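Local coordinates for protein Niban 2 (Homo sapiens, PDB 7CTP) that may suppress apoptosis and promote melanoma cell invasion, and carries a PH domain beside a largely helical region, at residues 2-5 with 6-10; 272-275 with 276-280; 129-132 with 133-136. One frame throughout, in Å; residues are numbered along the deposited sequence.

Contact 1. Residues 2-5 with 6-10; sequences DVLS and THLDD
Thr-6 folds its hydroxyl back on the carbonyl of Asp-2, one turn earlier, with OG1 donating to Asp-2 O over 2.7 Å. With OG1 set beside its own backbone N and anti to the carbonyl carbon (chi1 -57°), both the hydroxyl and the amide of Thr-6 reach the same oxygen. Thr-6 N lies 3.1 Å from Asp-2 O, and both donors are tilted out of the carbonyl plane. A third bond, from Ser-5 OG to Asp-2 O at 3.1 Å, arrives from above that plane, so three donors grip one backbone oxygen at the exposed start of the helix.

Asp-2 also serves as the N-cap of helix 3-7. Its carboxylate OD1 accepts from Ser-5 N at 2.8 Å, from above the carboxylate plane, and more weakly from Leu-4 N. The short helix closes at His-7, Leu-8 being the first residue to leave helical geometry, and Asp-9 caps the next one, 10-48, through a bond to Arg-12 N.

On the apolar side, Leu-4 and Leu-8 run side by side and point the same way, Leu-4 CD2 lying 4.0 Å from Leu-8 CD1, and both rest on Ala-273 of helix 260-337. Val-3 crosses His-7 at about a right angle: Val-3 CG2 meets the imidazole edge in plane, 3.9 Å from His-7 CD2, while Thr-6 CG2 sits over the centre of one ring face.

Contact 2. Residues 272-275 with 276-280; sequences DAVY and HMVYE
Val-278 lies against Val-274, one turn earlier in the helix, and their methyls make the apolar contact of this stretch: Val-274 CG1 is 4.1 Å from Val-278 CG2, the two side chains crossing obliquely. The same Val-278 CG2 stands beside its own backbone N and anti to the carbonyl carbon, which brings it within 3.3 Å of Val-274 O. That oxygen accepts from Val-278 N at 2.9 Å in a nearly straight bond, 171° at the hydrogen, so backbone and branched side chain converge on one carbonyl.

Tyr-275 and Tyr-279 follow each other on another flank. Each holds CG anti to its backbone N (chi1 178° and 179°), and the two phenol rings project the same way without stacking; Tyr-275 OH comes no nearer to the second ring than 4.3 Å, at Tyr-279 CD2. Their backbones are joined by a bond from Tyr-279 N to Tyr-275 O of 2.8 Å. Both tyrosines rest on Ser-237 of helix 232-252, whereas Met-277 turns to Arg-13, Ile-16 and Ala-17 of helix 10-48.

His-276 N and Met-277 N complete the ladder, bonding to Asp-272 O and Ala-273 O. Unbroken i to i+4 bonding, with side chains shared out among neighbouring helices, is typical of a long alpha-helix packed among other helices, here 260-337 against 10-48 and 232-252.

Contact 3. Residues 129-132 with 133-136; sequences QYLE and LIGN
Ile-134 N donates to Tyr-130 O over 3.1 Å, and Leu-133 N makes the preceding i to i+4 bond to Gln-129 O, also 3.1 Å. The pattern then changes. Gly-135 N turns to Glu-132 O at 3.3 Å, a weak bond reaching only three residues back, although Leu-131 O lies closer to that amide at an unfavourable angle. Glu-132 O has a second partner: a water donates to it over 2.8 Å and in turn accepts from Asn-136 ND2 at 3.1 Å. The water thus ties the side chain of Asn-136 to a carbonyl of the last turn as the chain leaves it.

Packing is centred on Tyr-130 and Ile-134, whose side chains cross at a slant. Ile-134 brings two branches to the phenol ring: CD1 lies 3.9 Å from Tyr-130 CE2, and CG2 lies 4.0 Å from Tyr-130 CE1, so the isoleucine spans the outer half of the ring. This follows from chi1 of 65°, which lodges CG1 between the backbone N and the carbonyl carbon of Ile-134 and directs CG2 beside the N. Leu-131 adds a looser contact, its CD2 4.3 Å from Ile-134 CD1.

Beyond the helix, Tyr-130 OH is hydrogen-bonded to Tyr-170 and His-168, and the Tyr-130 and Tyr-170 rings meet edge-to-face. Trp-162 of strand 157-162 touches Tyr-130, Leu-133 and Ile-134, while Gln-264 of helix 260-337 also reaches Ile-134. This is the last turn of the short helix 127-134, which turns Tyr-130 and Ile-134 inward and lies between strands 122-124 and 157-162 in sequence within the PH domain, packed on its antiparallel sheet.

All three contacts show how side chains one helical turn apart adapt to their place in the fold. Contact 1, at the surface near the N-terminus, is dominated by capping and hydroxyl bonds; contact 2, partly buried, has regular backbone bonding with apolar packing; contact 3, also partly buried, combines a helix ending, a water bridge and aromatic packing. Contacts 1 and 2 touch directly, Leu-8 CD1 lying 3.5 Å from Ala-273 CB, which fastens the N-terminal helix to helix 260-337. Contact 3 belongs to the PH domain, its nearest atoms about 11 Å from contact 2, but earlier residues of that same long helix pack against it.

Contact 1. Residues 2-5 with 6-10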
loop_
_atom_site.group_PDB
_atom_site.type_symbol
_atom_site.label_atom_id
_atom_site.label_comp_id
_atom_site.label_asym_id
_atom_site.label_seq_id
_atom_site.Cartn_x
_atom_site.Cartn_y
_atom_site.Cartn_z
ATOM N N ASP A 2 -22.931 -29.371 3.503
ATOM C CA ASP A 2 -22.210 -28.505 2.584
ATOM C C ASP A 2 -20.717 -28.513 2.912
ATOM O O ASP A 2 -20.258 -29.150 3.867
ATOM C CB ASP A 2 -22.773 -27.088 2.630
ATOM C CG ASP A 2 -22.597 -26.430 3.981
ATOM O OD1 ASP A 2 -21.457 -26.042 4.310
ATOM O OD2 ASP A 2 -23.595 -26.313 4.721
ATOM N N VAL A 3 -19.954 -27.786 2.095
ATOM C CA VAL A 3 -18.500 -27.848 2.191
ATOM C C VAL A 3 -18.019 -27.253 3.510
ATOM O O VAL A 3 -17.092 -27.775 4.143
ATOM C CB VAL A 3 -17.858 -27.149 0.977
ATOM C CG1 VAL A 3 -18.411 -25.741 0.827
ATOM C CG2 VAL A 3 -16.339 -27.132 1.114
ATOM N N LEU A 4 -18.638 -26.155 3.947
ATOM C CA LEU A 4 -18.170 -25.477 5.152
ATOM C C LEU A 4 -18.568 -26.244 6.407
ATOM O O LEU A 4 -17.780 -26.352 7.352
ATOM C CB LEU A 4 -18.711 -24.046 5.189
ATOM C CG LEU A 4 -18.210 -23.084 4.108
ATOM C CD1 LEU A 4 -18.710 -21.678 4.357
ATOM C CD2 LEU A 4 -16.682 -23.096 3.993
ATOM N N SER A 5 -19.778 -26.804 6.432
ATOM C CA SER A 5 -20.204 -27.541 7.614
ATOM C C SER A 5 -19.420 -28.834 7.754
ATOM O O SER A 5 -19.182 -29.297 8.875
ATOM C CB SER A 5 -21.701 -27.831 7.556
ATOM O OG SER A 5 -22.014 -28.593 6.402
ATOM N N THR A 6 -18.985 -29.407 6.631
ATOM C CA THR A 6 -18.241 -30.660 6.662
ATOM C C THR A 6 -16.798 -30.442 7.091
ATOM O O THR A 6 -16.301 -31.126 7.992
ATOM C CB THR A 6 -18.282 -31.331 5.294
ATOM O OG1 THR A 6 -19.646 -31.540 4.911
ATOM C CG2 THR A 6 -17.550 -32.675 5.346
ATOM N N HIS A 7 -16.112 -29.488 6.463
ATOM C CA HIS A 7 -14.676 -29.359 6.645
ATOM C C HIS A 7 -14.280 -28.279 7.635
ATOM O O HIS A 7 -13.173 -28.345 8.185
ATOM C CB HIS A 7 -14.000 -29.104 5.297
ATOM C CG HIS A 7 -14.263 -30.182 4.293
ATOM N ND1 HIS A 7 -13.834 -31.479 4.472
ATOM C CD2 HIS A 7 -14.939 -30.164 3.120
ATOM C CE1 HIS A 7 -14.222 -32.212 3.444
ATOM N NE2 HIS A 7 -14.891 -31.436 2.607
ATOM N N LEU A 8 -15.143 -27.307 7.899
ATOM C CA LEU A 8 -14.853 -26.388 8.994
ATOM C C LEU A 8 -15.821 -26.622 10.145
ATOM O O LEU A 8 -16.526 -25.699 10.571
ATOM C CB LEU A 8 -14.906 -24.931 8.517
ATOM C CG LEU A 8 -13.860 -24.571 7.466
ATOM C CD1 LEU A 8 -14.025 -23.139 6.993
ATOM C CD2 LEU A 8 -12.460 -24.786 8.027
ATOM N N ASP A 9 -15.852 -27.847 10.671
ATOM C CA ASP A 9 -16.673 -28.113 11.841
ATOM C C ASP A 9 -16.063 -27.444 13.073
ATOM O O ASP A 9 -15.005 -26.808 13.017
ATOM C CB ASP A 9 -16.881 -29.621 12.045
ATOM C CG ASP A 9 -15.602 -30.384 12.380
ATOM O OD1 ASP A 9 -14.545 -29.774 12.641
ATOM O OD2 ASP A 9 -15.665 -31.635 12.374
ATOM N N ASP A 10 -16.763 -27.563 14.201
ATOM C CA ASP A 10 -16.331 -26.855 15.402
ATOM C C ASP A 10 -14.918 -27.253 15.810
ATOM O O ASP A 10 -14.123 -26.401 16.221
ATOM C CB ASP A 10 -17.310 -27.105 16.545
ATOM C CG ASP A 10 -18.551 -26.239 16.448
ATOM O OD1 ASP A 10 -18.630 -25.402 15.525
ATOM O OD2 ASP A 10 -19.443 -26.399 17.303
#

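Contact 2. Residues 272-275 with 276-280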
loop_
_atom_site.group_PDB
_atom_site.type_symbol
_atom_site.label_atom_id
_atom_site.label_comp_id
_atom_site.label_asym_id
_atom_site.label_seq_id
_atom_site.Cartn_x
_atom_site.Cartn_y
_atom_site.Cartn_z
ATOM N N ASP A 272 -12.003 -18.488 2.160
ATOM C CA ASP A 272 -12.707 -17.264 2.536
ATOM C C ASP A 272 -13.284 -17.361 3.940
ATOM O O ASP A 272 -13.264 -16.379 4.696
ATOM C CB ASP A 272 -13.834 -16.940 1.557
ATOM C CG ASP A 272 -14.587 -15.672 1.974
ATOM O OD1 ASP A 272 -14.016 -14.572 1.843
ATOM O OD2 ASP A 272 -15.721 -15.772 2.478
ATOM N N ALA A 273 -13.842 -18.524 4.290
ATOM C CA ALA A 273 -14.396 -18.718 5.626
ATOM C C ALA A 273 -13.312 -18.629 6.691
ATOM O O ALA A 273 -13.518 -18.009 7.742
ATOM C CB ALA A 273 -15.127 -20.058 5.716
ATOM N N VAL A 274 -12.147 -19.229 6.434
ATOM C CA VAL A 274 -11.041 -19.126 7.382
ATOM C C VAL A 274 -10.537 -17.692 7.460
ATOM O O VAL A 274 -10.232 -17.187 8.549
ATOM C CB VAL A 274 -9.917 -20.110 7.009
ATOM C CG1 VAL A 274 -8.702 -19.919 7.935
ATOM C CG2 VAL A 274 -10.421 -21.564 7.097
ATOM N N TYR A 275 -10.451 -17.008 6.315
ATOM C CA TYR A 275 -10.027 -15.610 6.319
ATOM C C TYR A 275 -10.921 -14.761 7.220
ATOM O O TYR A 275 -10.425 -13.921 7.975
ATOM C CB TYR A 275 -10.022 -15.057 4.887
ATOM C CG TYR A 275 -9.628 -13.591 4.791
ATOM C CD1 TYR A 275 -8.286 -13.203 4.784
ATOM C CD2 TYR A 275 -10.603 -12.594 4.719
ATOM C CE1 TYR A 275 -7.925 -11.848 4.703
ATOM C CE2 TYR A 275 -10.257 -11.248 4.651
ATOM C CZ TYR A 275 -8.926 -10.879 4.641
ATOM O OH TYR A 275 -8.607 -9.525 4.563
ATOM N N HIS A 276 -12.242 -14.969 7.158
ATOM C CA HIS A 276 -13.160 -14.205 8.010
ATOM C C HIS A 276 -12.920 -14.476 9.493
ATOM O O HIS A 276 -12.911 -13.548 10.316
ATOM C CB HIS A 276 -14.610 -14.539 7.653
ATOM C CG HIS A 276 -15.588 -14.190 8.738
ATOM N ND1 HIS A 276 -16.106 -12.920 8.891
ATOM C CD2 HIS A 276 -16.113 -14.935 9.742
ATOM C CE1 HIS A 276 -16.920 -12.900 9.935
ATOM N NE2 HIS A 276 -16.939 -14.108 10.471
ATOM N N MET A 277 -12.760 -15.754 9.850
ATOM C CA MET A 277 -12.497 -16.151 11.229
ATOM C C MET A 277 -11.202 -15.529 11.738
ATOM O O MET A 277 -11.138 -14.991 12.854
ATOM C CB MET A 277 -12.412 -17.675 11.259
ATOM C CG MET A 277 -12.627 -18.347 12.555
ATOM S SD MET A 277 -12.298 -20.087 12.184
ATOM C CE MET A 277 -11.043 -20.350 13.419
ATOM N N VAL A 278 -10.151 -15.611 10.924
ATOM C CA VAL A 278 -8.861 -15.016 11.271
ATOM C C VAL A 278 -8.986 -13.506 11.436
ATOM O O VAL A 278 -8.424 -12.916 12.373
ATOM C CB VAL A 278 -7.817 -15.376 10.198
ATOM C CG1 VAL A 278 -6.590 -14.489 10.324
ATOM C CG2 VAL A 278 -7.451 -16.857 10.293
ATOM N N TYR A 279 -9.677 -12.849 10.493
ATOM C CA TYR A 279 -9.821 -11.394 10.544
ATOM C C TYR A 279 -10.439 -10.951 11.863
ATOM O O TYR A 279 -9.951 -10.012 12.510
ATOM C CB TYR A 279 -10.667 -10.911 9.357
ATOM C CG TYR A 279 -10.899 -9.404 9.319
ATOM C CD1 TYR A 279 -11.884 -8.803 10.111
ATOM C CD2 TYR A 279 -10.137 -8.584 8.493
ATOM C CE1 TYR A 279 -12.097 -7.426 10.083
ATOM C CE2 TYR A 279 -10.349 -7.209 8.456
ATOM C CZ TYR A 279 -11.327 -6.644 9.262
ATOM O OH TYR A 279 -11.540 -5.282 9.228
ATOM N N GLU A 280 -11.524 -11.609 12.280
ATOM C CA GLU A 280 -12.173 -11.185 13.519
ATOM C C GLU A 280 -11.278 -11.435 14.723
ATOM O O GLU A 280 -11.224 -10.612 15.645
ATOM C CB GLU A 280 -13.519 -11.891 13.692
ATOM C CG GLU A 280 -14.592 -11.413 12.702
ATOM C CD GLU A 280 -14.832 -9.906 12.751
ATOM O OE1 GLU A 280 -14.815 -9.326 13.859
ATOM O OE2 GLU A 280 -15.041 -9.295 11.675
#

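Contact 3. Residues 129-132 with 133-136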
loop_
_atom_site.group_PDB
_atom_site.type_symbol
_atom_site.label_atom_id
_atom_site.label_comp_id
_atom_site.label_asym_id
_atom_site.label_seq_id
_atom_site.Cartn_x
_atom_site.Cartn_y
_atom_site.Cartn_z
ATOM N N GLN A 129 -7.806 -16.466 -18.061
ATOM C CA GLN A 129 -6.787 -15.892 -17.185
ATOM C C GLN A 129 -7.039 -16.257 -15.734
ATOM O O GLN A 129 -6.097 -16.541 -14.986
ATOM C CB GLN A 129 -6.768 -14.372 -17.314
ATOM C CG GLN A 129 -5.965 -13.815 -18.448
ATOM C CD GLN A 129 -5.992 -12.301 -18.444
ATOM O OE1 GLN A 129 -6.686 -11.682 -17.626
ATOM N NE2 GLN A 129 -5.242 -11.696 -19.351
ATOM N N TYR A 130 -8.306 -16.212 -15.313
ATOM C CA TYR A 130 -8.660 -16.534 -13.933
ATOM C C TYR A 130 -8.433 -18.010 -13.637
ATOM O O TYR A 130 -7.856 -18.368 -12.604
ATOM C CB TYR A 130 -10.111 -16.153 -13.670
ATOM C CG TYR A 130 -10.651 -16.654 -12.359
ATOM C CD1 TYR A 130 -10.243 -16.086 -11.146
ATOM C CD2 TYR A 130 -11.562 -17.703 -12.324
ATOM C CE1 TYR A 130 -10.746 -16.557 -9.933
ATOM C CE2 TYR A 130 -12.060 -18.182 -11.130
ATOM C CZ TYR A 130 -11.649 -17.605 -9.936
ATOM O OH TYR A 130 -12.158 -18.096 -8.760
ATOM N N LEU A 131 -8.888 -18.883 -14.536
ATOM C CA LEU A 131 -8.693 -20.316 -14.339
ATOM C C LEU A 131 -7.217 -20.681 -14.337
ATOM O O LEU A 131 -6.810 -21.605 -13.628
ATOM C CB LEU A 131 -9.433 -21.104 -15.426
ATOM C CG LEU A 131 -10.963 -21.005 -15.386
ATOM C CD1 LEU A 131 -11.541 -21.813 -16.531
ATOM C CD2 LEU A 131 -11.520 -21.483 -14.057
ATOM N N GLU A 132 -6.402 -19.969 -15.117
ATOM C CA GLU A 132 -4.965 -20.210 -15.094
ATOM C C GLU A 132 -4.373 -19.825 -13.744
ATOM O O GLU A 132 -3.524 -20.542 -13.197
ATOM C CB GLU A 132 -4.295 -19.436 -16.229
ATOM C CG GLU A 132 -2.795 -19.641 -16.313
ATOM C CD GLU A 132 -2.169 -18.963 -17.512
ATOM O OE1 GLU A 132 -1.017 -18.495 -17.364
ATOM O OE2 GLU A 132 -2.816 -18.915 -18.594
ATOM N N LEU A 133 -4.851 -18.720 -13.176
ATOM C CA LEU A 133 -4.331 -18.229 -11.900
ATOM C C LEU A 133 -4.656 -19.182 -10.753
ATOM O O LEU A 133 -3.825 -19.383 -9.861
ATOM C CB LEU A 133 -4.888 -16.831 -11.631
ATOM C CG LEU A 133 -4.475 -16.098 -10.355
ATOM C CD1 LEU A 133 -2.965 -16.011 -10.275
ATOM C CD2 LEU A 133 -5.100 -14.707 -10.368
ATOM N N ILE A 134 -5.850 -19.791 -10.756
ATOM C CA ILE A 134 -6.209 -20.726 -9.688
ATOM C C ILE A 134 -5.897 -22.174 -10.037
ATOM O O ILE A 134 -6.133 -23.065 -9.209
ATOM C CB ILE A 134 -7.696 -20.624 -9.297
ATOM C CG1 ILE A 134 -8.602 -21.054 -10.460
ATOM C CG2 ILE A 134 -8.032 -19.214 -8.830
ATOM C CD1 ILE A 134 -10.047 -21.300 -10.056
ATOM N N GLY A 135 -5.334 -22.433 -11.218
ATOM C CA GLY A 135 -5.219 -23.805 -11.688
ATOM C C GLY A 135 -4.339 -24.686 -10.820
ATOM O O GLY A 135 -4.572 -25.897 -10.713
ATOM N N ASN A 136 -3.307 -24.107 -10.205
ATOM C CA ASN A 136 -2.386 -24.876 -9.373
ATOM C C ASN A 136 -2.561 -24.569 -7.891
ATOM O O ASN A 136 -1.633 -24.741 -7.098
ATOM C CB ASN A 136 -0.943 -24.637 -9.817
ATOM C CG ASN A 136 -0.678 -25.199 -11.200
ATOM O OD1 ASN A 136 -0.536 -26.413 -11.372
ATOM N ND2 ASN A 136 -0.636 -24.323 -12.194
HETATM O O HOH W 1 -1.758 -21.581 -11.358
#